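Local coordinates for branched-chain-amino-acid aminotransferase (Pseudomonas aeruginosa, PDB 6NST), which probably catalyses the pyridoxal-phosphate-dependent transfer of amino groups between leucine, isoleucine or valine and 2-oxoglutarate in branched-chain amino-acid biosynthesis, at residues A57-L62 with E79-T84; I200-I203 with I208-P211; G219-T224 with K286-L291. The protein carries 1 engineered substitution. All blocks are in the same frame, centred on the assembly; numbering follows the deposited sequence.

In the fold
The contacts follow one another along the chain without interlocking. Contact 1 joins helices 55-68 and 77-89, the latter lying against strand 118-126 of the antiparallel sheet. Contact 2 is the hairpin 199-204/207-210 within the mixed sheet, and contact 3 joins helix 220-231, the next helix after that hairpin, to helix 279-292. Centres of contacts 1 and 2 lie about 29 Å apart, on opposite sides of the chain's centre; the centre of contact 3 is about 19 Å and 14 Å from theirs. It touches both, through Ile220 and Arg222. Contacts 1 and 3 share a sulfate, consistent with a cofactor phosphate site between the two halves of this class-IV aminotransferase.

Contact 1: residues A57-L62 with E79-T84; sequences AHTDRL and EINEAT. With SO4 (sulfate ion), chain G.
Thr59 meets Asn81 and Ile80 where the axes of the two short helical segments approach to 10.1 Å and run at 128° to each other. Thr59 supplies the most buried surface and presents two different branches. Its OG1 comes within 3.0 Å of Asn81 OD1; Leu55 O, one turn back on its own helix, is the hydroxyl's other possible acceptor. A chi1 of -64° puts OG1 beside the backbone N of Thr59 and leaves CG2 anti to it, where this methyl rests 4.0 Å from Ile80 CG2 and passes alongside the Asn81 amide. The Thr59 and Asn81 side chains cross obliquely. OD1 of the amide faces the hydroxyl, while ND2 lies nearer the Thr59 methyl. Ile80 CG2 is shared: Leu62 CD2 approaches it more loosely, at 4.4 Å, extending the apolar patch along helix 55-68.

A water adds a polar link beside these methyls. It donates to Thr84 OG1 at 2.7 Å and, only weakly, to Thr59 OG1. Thr84 OG1 donates a hydrogen bond to Ile80 O at 2.6 Å, from above the carbonyl plane, while Thr84 N reaches the same oxygen from the opposite face.

On the far flank of helix 55-68, Arg61 turns its guanidinium edge to the sulfate, NH1 and NH2 both donating to the single oxygen O1. Glu39 holds Arg61 NE and His58 ND1. The chemistry is thus divided: methyls and a water-assisted hydroxyl network join the helices, while the arginine on the flank binds an anion where the cofactor phosphate would probably sit.

Contact 2: residues I200-I203 with I208-P211; sequences IFII and IYTP
Tyr209 N donates to Ile202 O at 2.7 Å, and Ile202 N returns the bond to Tyr209 O at 2.8 Å. These reciprocal bonds define Ile202-Tyr209 as an antiparallel hydrogen-bonded pair, and Ile203-Ile208 beside it is a non-hydrogen-bonded one. Strands 199-204 and 207-210 thereby form a beta hairpin in the mixed sheet, flanked by strands 251-256 and 235-238, with helix 220-231 over the Phe201 side. CA-H...O contacts from Phe201 to Tyr209 O and from Ile208 to Ile202 O supplement the ladder.

Ile202 and Tyr209 share one face of the sheet, where CG1 of the isoleucine lies 3.6 Å from CB of the tyrosine; a chi1 of 66° swings CG1 between the backbone N and the carbonyl carbon of Ile202. On the other face the Ile203 and Ile208 side chains run side by side, joined through their CG1 atoms.

Phe201 is packed from several directions. Thr210 lies over a ring face: its CB is 4.0 Å from the ring centroid in a CH-pi contact, and its OG1 stands above the ring centre. Ile208 CG2 meets the edge at Phe201 CD2, 3.6 Å away. Outside the hairpin, the Phe253 ring meets Phe201 nearly parallel, and Ile225 and Leu226 of helix 220-231 also touch it.

Farther from the turn, Pro211 CD touches Ile200 O at 3.3 Å. Pro211 has no N-H to offer that oxygen. The Thr210 hydroxyl is instead the group that comes near it, OG1 lying 2.8 Å from Ile200 O in a possible hydrogen bond, beside the apolar packing of Ile200 CG2 on the proline ring.

Contact 3: residues G219-T224 with K286-L291; sequences GITRNT and KAYFDL. With SO4 (sulfate ion), chain G.
Tyr288 reaches across to Thr221 and Thr224, carrying most of the contact from its helix. With CG anti to the backbone N (chi1 of Tyr288 -180°), the ring extends towards helix 220-231. Its CE1 lies 3.6 Å from Thr224 OG1 and 3.8 Å from Thr221 CG2, both approaching obliquely. The Thr221 side chain crosses that of Tyr288 at about a right angle, its methyl also lying near CZ and OH. Ile225 and Leu228, further along helix 220-231, touch the same tyrosine.

The phenol is linked to Thr221 through a water lying in the ring plane, 2.7 Å from Tyr288 OH. That water donates to Thr221 OG1 at 2.6 Å, and OG1 donates in turn to sulfate O4. Thr221 N reaches O4 as well, while Ile220 N bonds to O1 at 2.9 Å. Gly219, at the N-cap position, stands next to the anion, so sulfate meets the amide end of the helix, where the helix dipole would probably assist binding. Thr224 OG1, between its backbone N and carbonyl carbon (chi1 of Thr224 64°), turns back to bond Thr221 O at 2.6 Å.

One turn on, Leu291 also points towards the partner helix. The direct packing is modest, and the water bridges the phenol and the Thr221 hydroxyl. Tyr288 is a second-shell neighbour that probably helps orient the Thr221 hydroxyl in a pocket consistent with a cofactor phosphate site.

Contact 1: residues A57-L62 with E79-T84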
loop_
_atom_site.group_PDB
_atom_site.type_symbol
_atom_site.label_atom_id
_atom_site.label_comp_id
_atom_site.label_asym_id
_atom_site.label_seq_id
_atom_site.Cartn_x
_atom_site.Cartn_y
_atom_site.Cartn_z
ATOM N N ALA A 57 -33.771 -0.899 11.167
ATOM C CA ALA A 57 -32.345 -0.973 10.866
ATOM C C ALA A 57 -32.039 -0.415 9.482
ATOM O O ALA A 57 -30.991 0.207 9.275
ATOM C CB ALA A 57 -31.854 -2.416 10.984
ATOM N N HIS A 58 -32.939 -0.627 8.522
ATOM C CA HIS A 58 -32.705 -0.103 7.182
ATOM C C HIS A 58 -32.930 1.403 7.132
ATOM O O HIS A 58 -32.209 2.120 6.428
ATOM C CB HIS A 58 -33.593 -0.832 6.172
ATOM C CG HIS A 58 -33.127 -2.220 5.863
ATOM N ND1 HIS A 58 -32.118 -2.482 4.962
ATOM C CD2 HIS A 58 -33.519 -3.423 6.348
ATOM C CE1 HIS A 58 -31.913 -3.786 4.900
ATOM N NE2 HIS A 58 -32.749 -4.380 5.731
ATOM N N THR A 59 -33.925 1.899 7.870
ATOM C CA THR A 59 -34.153 3.337 7.934
ATOM C C THR A 59 -33.033 4.037 8.693
ATOM O O THR A 59 -32.593 5.123 8.298
ATOM C CB THR A 59 -35.512 3.623 8.581
ATOM O OG1 THR A 59 -36.556 3.099 7.751
ATOM C CG2 THR A 59 -35.721 5.121 8.762
ATOM N N ASP A 60 -32.547 3.423 9.776
ATOM C CA ASP A 60 -31.441 4.009 10.528
ATOM C C ASP A 60 -30.168 4.053 9.693
ATOM O O ASP A 60 -29.397 5.015 9.776
ATOM C CB ASP A 60 -31.197 3.222 11.816
ATOM C CG ASP A 60 -32.212 3.536 12.896
ATOM O OD1 ASP A 60 -32.976 4.511 12.735
ATOM O OD2 ASP A 60 -32.241 2.803 13.908
ATOM N N ARG A 61 -29.926 3.018 8.886
ATOM C CA ARG A 61 -28.737 3.020 8.046
ATOM C C ARG A 61 -28.854 4.041 6.925
ATOM O O ARG A 61 -27.844 4.629 6.517
ATOM C CB ARG A 61 -28.483 1.626 7.477
ATOM C CG ARG A 61 -27.105 1.464 6.860
ATOM C CD ARG A 61 -26.810 0.012 6.546
ATOM N NE ARG A 61 -27.679 -0.515 5.498
ATOM C CZ ARG A 61 -27.640 -1.767 5.059
ATOM N NH1 ARG A 61 -28.467 -2.163 4.099
ATOM N NH2 ARG A 61 -26.772 -2.627 5.580
ATOM N N LEU A 62 -30.069 4.271 6.420
ATOM C CA LEU A 62 -30.261 5.316 5.420
ATOM C C LEU A 62 -29.885 6.682 5.983
ATOM O O LEU A 62 -29.177 7.458 5.329
ATOM C CB LEU A 62 -31.707 5.318 4.927
ATOM C CG LEU A 62 -31.989 6.218 3.724
ATOM C CD1 LEU A 62 -31.309 5.671 2.472
ATOM C CD2 LEU A 62 -33.485 6.383 3.501
ATOM N N GLU A 79 -41.428 9.266 9.393
ATOM C CA GLU A 79 -42.060 9.438 8.088
ATOM C C GLU A 79 -41.543 8.414 7.087
ATOM O O GLU A 79 -42.320 7.865 6.297
ATOM C CB GLU A 79 -41.826 10.853 7.567
ATOM C CG GLU A 79 -42.313 11.947 8.492
ATOM C CD GLU A 79 -42.172 13.321 7.875
ATOM O OE1 GLU A 79 -42.976 13.657 6.982
ATOM O OE2 GLU A 79 -41.245 14.058 8.271
ATOM N N ILE A 80 -40.236 8.142 7.109
ATOM C CA ILE A 80 -39.663 7.183 6.170
ATOM C C ILE A 80 -40.168 5.777 6.467
ATOM O O ILE A 80 -40.508 5.020 5.549
ATOM C CB ILE A 80 -38.126 7.258 6.200
ATOM C CG1 ILE A 80 -37.659 8.629 5.714
ATOM C CG2 ILE A 80 -37.522 6.162 5.340
ATOM C CD1 ILE A 80 -38.186 8.997 4.343
ATOM N N ASN A 81 -40.227 5.404 7.750
ATOM C CA ASN A 81 -40.800 4.112 8.115
ATOM C C ASN A 81 -42.243 4.001 7.641
ATOM O O ASN A 81 -42.654 2.964 7.108
ATOM C CB ASN A 81 -40.722 3.901 9.628
ATOM C CG ASN A 81 -39.300 3.772 10.130
ATOM O OD1 ASN A 81 -38.624 2.783 9.857
ATOM N ND2 ASN A 81 -38.845 4.764 10.885
ATOM N N GLU A 82 -43.024 5.067 7.822
ATOM C CA GLU A 82 -44.412 5.050 7.382
ATOM C C GLU A 82 -44.509 5.031 5.860
ATOM O O GLU A 82 -45.363 4.340 5.294
ATOM C CB GLU A 82 -45.153 6.257 7.957
ATOM C CG GLU A 82 -46.619 5.999 8.256
ATOM C CD GLU A 82 -46.816 4.986 9.368
ATOM O OE1 GLU A 82 -45.935 4.885 10.249
ATOM O OE2 GLU A 82 -47.853 4.289 9.359
ATOM N N ALA A 83 -43.637 5.781 5.182
ATOM C CA ALA A 83 -43.660 5.800 3.724
ATOM C C ALA A 83 -43.219 4.462 3.148
ATOM O O ALA A 83 -43.746 4.019 2.121
ATOM C CB ALA A 83 -42.774 6.927 3.199
ATOM N N THR A 84 -42.250 3.808 3.791
ATOM C CA THR A 84 -41.802 2.502 3.316
ATOM C C THR A 84 -42.930 1.481 3.384
ATOM O O THR A 84 -43.102 0.671 2.465
ATOM C CB THR A 84 -40.600 2.033 4.132
ATOM O OG1 THR A 84 -39.606 3.065 4.147
ATOM C CG2 THR A 84 -40.002 0.772 3.526
HETATM S S SO4 G . -27.536 -6.049 3.424
HETATM O O1 SO4 G . -27.642 -4.999 4.432
HETATM O O2 SO4 G . -28.549 -5.843 2.398
HETATM O O3 SO4 G . -26.208 -6.014 2.812
HETATM O O4 SO4 G . -27.745 -7.348 4.058
HETATM O O HOH W 1 -37.041 2.399 4.500
#

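Contact 2: residues I200-I203 with I208-P211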
loop_
_atom_site.group_PDB
_atom_site.type_symbol
_atom_site.label_atom_id
_atom_site.label_comp_id
_atom_site.label_asym_id
_atom_site.label_seq_id
_atom_site.Cartn_x
_atom_site.Cartn_y
_atom_site.Cartn_z
ATOM N N ILE A 200 -19.824 -12.290 3.065
ATOM C CA ILE A 200 -19.399 -13.666 2.845
ATOM C C ILE A 200 -19.063 -14.312 4.183
ATOM O O ILE A 200 -18.545 -13.656 5.095
ATOM C CB ILE A 200 -18.206 -13.739 1.867
ATOM C CG1 ILE A 200 -17.922 -15.191 1.466
ATOM C CG2 ILE A 200 -16.968 -13.082 2.458
ATOM C CD1 ILE A 200 -17.008 -15.327 0.262
ATOM N N PHE A 201 -19.390 -15.596 4.304
ATOM C CA PHE A 201 -19.088 -16.396 5.480
ATOM C C PHE A 201 -18.440 -17.697 5.034
ATOM O O PHE A 201 -18.719 -18.201 3.945
ATOM C CB PHE A 201 -20.350 -16.721 6.297
ATOM C CG PHE A 201 -20.951 -15.538 7.007
ATOM C CD1 PHE A 201 -21.666 -14.577 6.310
ATOM C CD2 PHE A 201 -20.829 -15.408 8.382
ATOM C CE1 PHE A 201 -22.229 -13.499 6.970
ATOM C CE2 PHE A 201 -21.387 -14.333 9.046
ATOM C CZ PHE A 201 -22.089 -13.377 8.339
ATOM N N ILE A 202 -17.568 -18.236 5.880
ATOM C CA ILE A 202 -16.997 -19.558 5.663
ATOM C C ILE A 202 -17.079 -20.339 6.966
ATOM O O ILE A 202 -17.088 -19.763 8.059
ATOM C CB ILE A 202 -15.540 -19.507 5.143
ATOM C CG1 ILE A 202 -14.600 -18.916 6.192
ATOM C CG2 ILE A 202 -15.453 -18.710 3.847
ATOM C CD1 ILE A 202 -13.146 -18.919 5.762
ATOM N N ILE A 203 -17.159 -21.660 6.842
ATOM C CA ILE A 203 -17.216 -22.570 7.980
ATOM C C ILE A 203 -16.048 -23.539 7.868
ATOM O O ILE A 203 -15.800 -24.099 6.795
ATOM C CB ILE A 203 -18.556 -23.329 8.045
ATOM C CG1 ILE A 203 -19.680 -22.419 8.546
ATOM C CG2 ILE A 203 -18.442 -24.551 8.947
ATOM C CD1 ILE A 203 -20.312 -21.562 7.478
ATOM N N ILE A 208 -17.792 -20.707 12.445
ATOM C CA ILE A 208 -18.107 -19.734 11.407
ATOM C C ILE A 208 -17.042 -18.647 11.411
ATOM O O ILE A 208 -16.708 -18.093 12.465
ATOM C CB ILE A 208 -19.506 -19.136 11.621
ATOM C CG1 ILE A 208 -20.552 -20.247 11.711
ATOM C CG2 ILE A 208 -19.846 -18.168 10.497
ATOM C CD1 ILE A 208 -21.923 -19.761 12.118
ATOM N N TYR A 209 -16.502 -18.347 10.236
ATOM C CA TYR A 209 -15.573 -17.242 10.055
ATOM C C TYR A 209 -16.154 -16.266 9.044
ATOM O O TYR A 209 -16.818 -16.671 8.086
ATOM C CB TYR A 209 -14.198 -17.732 9.586
ATOM C CG TYR A 209 -13.527 -18.687 10.547
ATOM C CD1 TYR A 209 -13.740 -20.056 10.458
ATOM C CD2 TYR A 209 -12.682 -18.218 11.546
ATOM C CE1 TYR A 209 -13.132 -20.934 11.335
ATOM C CE2 TYR A 209 -12.066 -19.089 12.429
ATOM C CZ TYR A 209 -12.296 -20.446 12.317
ATOM O OH TYR A 209 -11.689 -21.320 13.191
ATOM N N THR A 210 -15.912 -14.979 9.267
ATOM C CA THR A 210 -16.376 -13.940 8.364
ATOM C C THR A 210 -15.434 -12.755 8.492
ATOM O O THR A 210 -14.864 -12.535 9.568
ATOM C CB THR A 210 -17.825 -13.522 8.675
ATOM O OG1 THR A 210 -18.283 -12.587 7.692
ATOM C CG2 THR A 210 -17.931 -12.890 10.060
ATOM N N PRO A 211 -15.218 -12.002 7.414
ATOM C CA PRO A 211 -14.343 -10.828 7.508
ATOM C C PRO A 211 -14.881 -9.824 8.515
ATOM O O PRO A 211 -16.084 -9.558 8.573
ATOM C CB PRO A 211 -14.354 -10.259 6.084
ATOM C CG PRO A 211 -14.716 -11.419 5.216
ATOM C CD PRO A 211 -15.660 -12.253 6.030
#

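Contact 3: residues G219-T224 with K286-L291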
loop_
_atom_site.group_PDB
_atom_site.type_symbol
_atom_site.label_atom_id
_atom_site.label_comp_id
_atom_site.label_asym_id
_atom_site.label_seq_id
_atom_site.Cartn_x
_atom_site.Cartn_y
_atom_site.Cartn_z
ATOM N N GLY A 219 -23.350 -5.341 6.713
ATOM C CA GLY A 219 -24.641 -5.754 6.192
ATOM C C GLY A 219 -25.617 -6.110 7.300
ATOM O O GLY A 219 -25.271 -6.774 8.279
ATOM N N ILE A 220 -26.861 -5.656 7.135
ATOM C CA ILE A 220 -27.904 -5.971 8.105
ATOM C C ILE A 220 -28.171 -7.470 8.134
ATOM O O ILE A 220 -28.379 -8.052 9.204
ATOM C CB ILE A 220 -29.178 -5.166 7.795
ATOM C CG1 ILE A 220 -28.924 -3.672 8.016
ATOM C CG2 ILE A 220 -30.348 -5.646 8.647
ATOM C CD1 ILE A 220 -30.121 -2.796 7.730
ATOM N N THR A 221 -28.156 -8.121 6.967
ATOM C CA THR A 221 -28.324 -9.570 6.928
ATOM C C THR A 221 -27.155 -10.271 7.603
ATOM O O THR A 221 -27.335 -11.295 8.272
ATOM C CB THR A 221 -28.468 -10.048 5.484
ATOM O OG1 THR A 221 -29.456 -9.257 4.812
ATOM C CG2 THR A 221 -28.888 -11.512 5.444
ATOM N N ARG A 222 -25.945 -9.737 7.429
ATOM C CA ARG A 222 -24.797 -10.247 8.167
ATOM C C ARG A 222 -25.014 -10.119 9.670
ATOM O O ARG A 222 -24.682 -11.033 10.433
ATOM C CB ARG A 222 -23.535 -9.501 7.737
ATOM C CG ARG A 222 -22.305 -9.802 8.569
ATOM C CD ARG A 222 -21.181 -8.831 8.235
ATOM N NE ARG A 222 -19.937 -9.184 8.908
ATOM C CZ ARG A 222 -19.624 -8.811 10.144
ATOM N NH1 ARG A 222 -20.469 -8.070 10.851
ATOM N NH2 ARG A 222 -18.466 -9.182 10.672
ATOM N N ASN A 223 -25.589 -8.997 10.110
ATOM C CA ASN A 223 -25.832 -8.798 11.536
ATOM C C ASN A 223 -26.883 -9.768 12.061
ATOM O O ASN A 223 -26.792 -10.229 13.204
ATOM C CB ASN A 223 -26.256 -7.354 11.802
ATOM C CG ASN A 223 -26.499 -7.079 13.274
ATOM O OD1 ASN A 223 -27.582 -7.343 13.796
ATOM N ND2 ASN A 223 -25.488 -6.545 13.950
ATOM N N THR A 224 -27.892 -10.086 11.244
ATOM C CA THR A 224 -28.899 -11.053 11.668
ATOM C C THR A 224 -28.302 -12.449 11.793
ATOM O O THR A 224 -28.674 -13.209 12.696
ATOM C CB THR A 224 -30.074 -11.068 10.689
ATOM O OG1 THR A 224 -29.625 -11.523 9.407
ATOM C CG2 THR A 224 -30.666 -9.682 10.545
ATOM N N LYS A 286 -32.179 -21.959 6.960
ATOM C CA LYS A 286 -33.502 -22.263 7.492
ATOM C C LYS A 286 -33.906 -21.251 8.555
ATOM O O LYS A 286 -35.030 -20.736 8.545
ATOM C CB LYS A 286 -33.515 -23.682 8.065
ATOM C CG LYS A 286 -34.795 -24.059 8.793
ATOM C CD LYS A 286 -35.925 -24.353 7.824
ATOM C CE LYS A 286 -37.141 -24.903 8.554
ATOM N NZ LYS A 286 -36.795 -26.095 9.380
ATOM N N ALA A 287 -32.992 -20.948 9.481
ATOM C CA ALA A 287 -33.304 -20.016 10.557
ATOM C C ALA A 287 -33.609 -18.623 10.017
ATOM O O ALA A 287 -34.500 -17.935 10.528
ATOM C CB ALA A 287 -32.149 -19.962 11.556
ATOM N N TYR A 288 -32.887 -18.192 8.980
ATOM C CA TYR A 288 -33.136 -16.864 8.430
ATOM C C TYR A 288 -34.467 -16.812 7.689
ATOM O O TYR A 288 -35.213 -15.833 7.810
ATOM C CB TYR A 288 -31.990 -16.441 7.510
ATOM C CG TYR A 288 -32.188 -15.066 6.912
ATOM C CD1 TYR A 288 -31.904 -13.921 7.645
ATOM C CD2 TYR A 288 -32.666 -14.912 5.616
ATOM C CE1 TYR A 288 -32.090 -12.659 7.105
ATOM C CE2 TYR A 288 -32.854 -13.657 5.066
ATOM C CZ TYR A 288 -32.564 -12.535 5.816
ATOM O OH TYR A 288 -32.749 -11.285 5.272
ATOM N N PHE A 289 -34.784 -17.854 6.915
ATOM C CA PHE A 289 -36.056 -17.878 6.198
ATOM C C PHE A 289 -37.234 -17.985 7.160
ATOM O O PHE A 289 -38.272 -17.348 6.948
ATOM C CB PHE A 289 -36.075 -19.029 5.193
ATOM C CG PHE A 289 -35.444 -18.691 3.873
ATOM C CD1 PHE A 289 -36.228 -18.374 2.776
ATOM C CD2 PHE A 289 -34.067 -18.685 3.728
ATOM C CE1 PHE A 289 -35.650 -18.065 1.561
ATOM C CE2 PHE A 289 -33.483 -18.377 2.517
ATOM C CZ PHE A 289 -34.274 -18.067 1.434
ATOM N N ASP A 290 -37.095 -18.790 8.219
ATOM C CA ASP A 290 -38.143 -18.861 9.231
ATOM C C ASP A 290 -38.350 -17.516 9.913
ATOM O O ASP A 290 -39.483 -17.164 10.267
ATOM C CB ASP A 290 -37.801 -19.927 10.273
ATOM C CG ASP A 290 -37.879 -21.333 9.718
ATOM O OD1 ASP A 290 -38.404 -21.505 8.597
ATOM O OD2 ASP A 290 -37.410 -22.267 10.406
ATOM N N LEU A 291 -37.274 -16.752 10.097
ATOM C CA LEU A 291 -37.378 -15.472 10.785
ATOM C C LEU A 291 -38.079 -14.432 9.918
ATOM O O LEU A 291 -39.015 -13.762 10.369
ATOM C CB LEU A 291 -35.987 -14.988 11.190
ATOM C CG LEU A 291 -35.922 -13.663 11.948
ATOM C CD1 LEU A 291 -36.551 -13.805 13.325
ATOM C CD2 LEU A 291 -34.483 -13.184 12.050
HETATM S S SO4 G . -27.536 -6.049 3.424
HETATM O O1 SO4 G . -27.642 -4.999 4.432
HETATM O O2 SO4 G . -28.549 -5.843 2.398
HETATM O O3 SO4 G . -26.208 -6.014 2.812
HETATM O O4 SO4 G . -27.745 -7.348 4.058
HETATM O O HOH W 2 -31.592 -9.131 6.329
#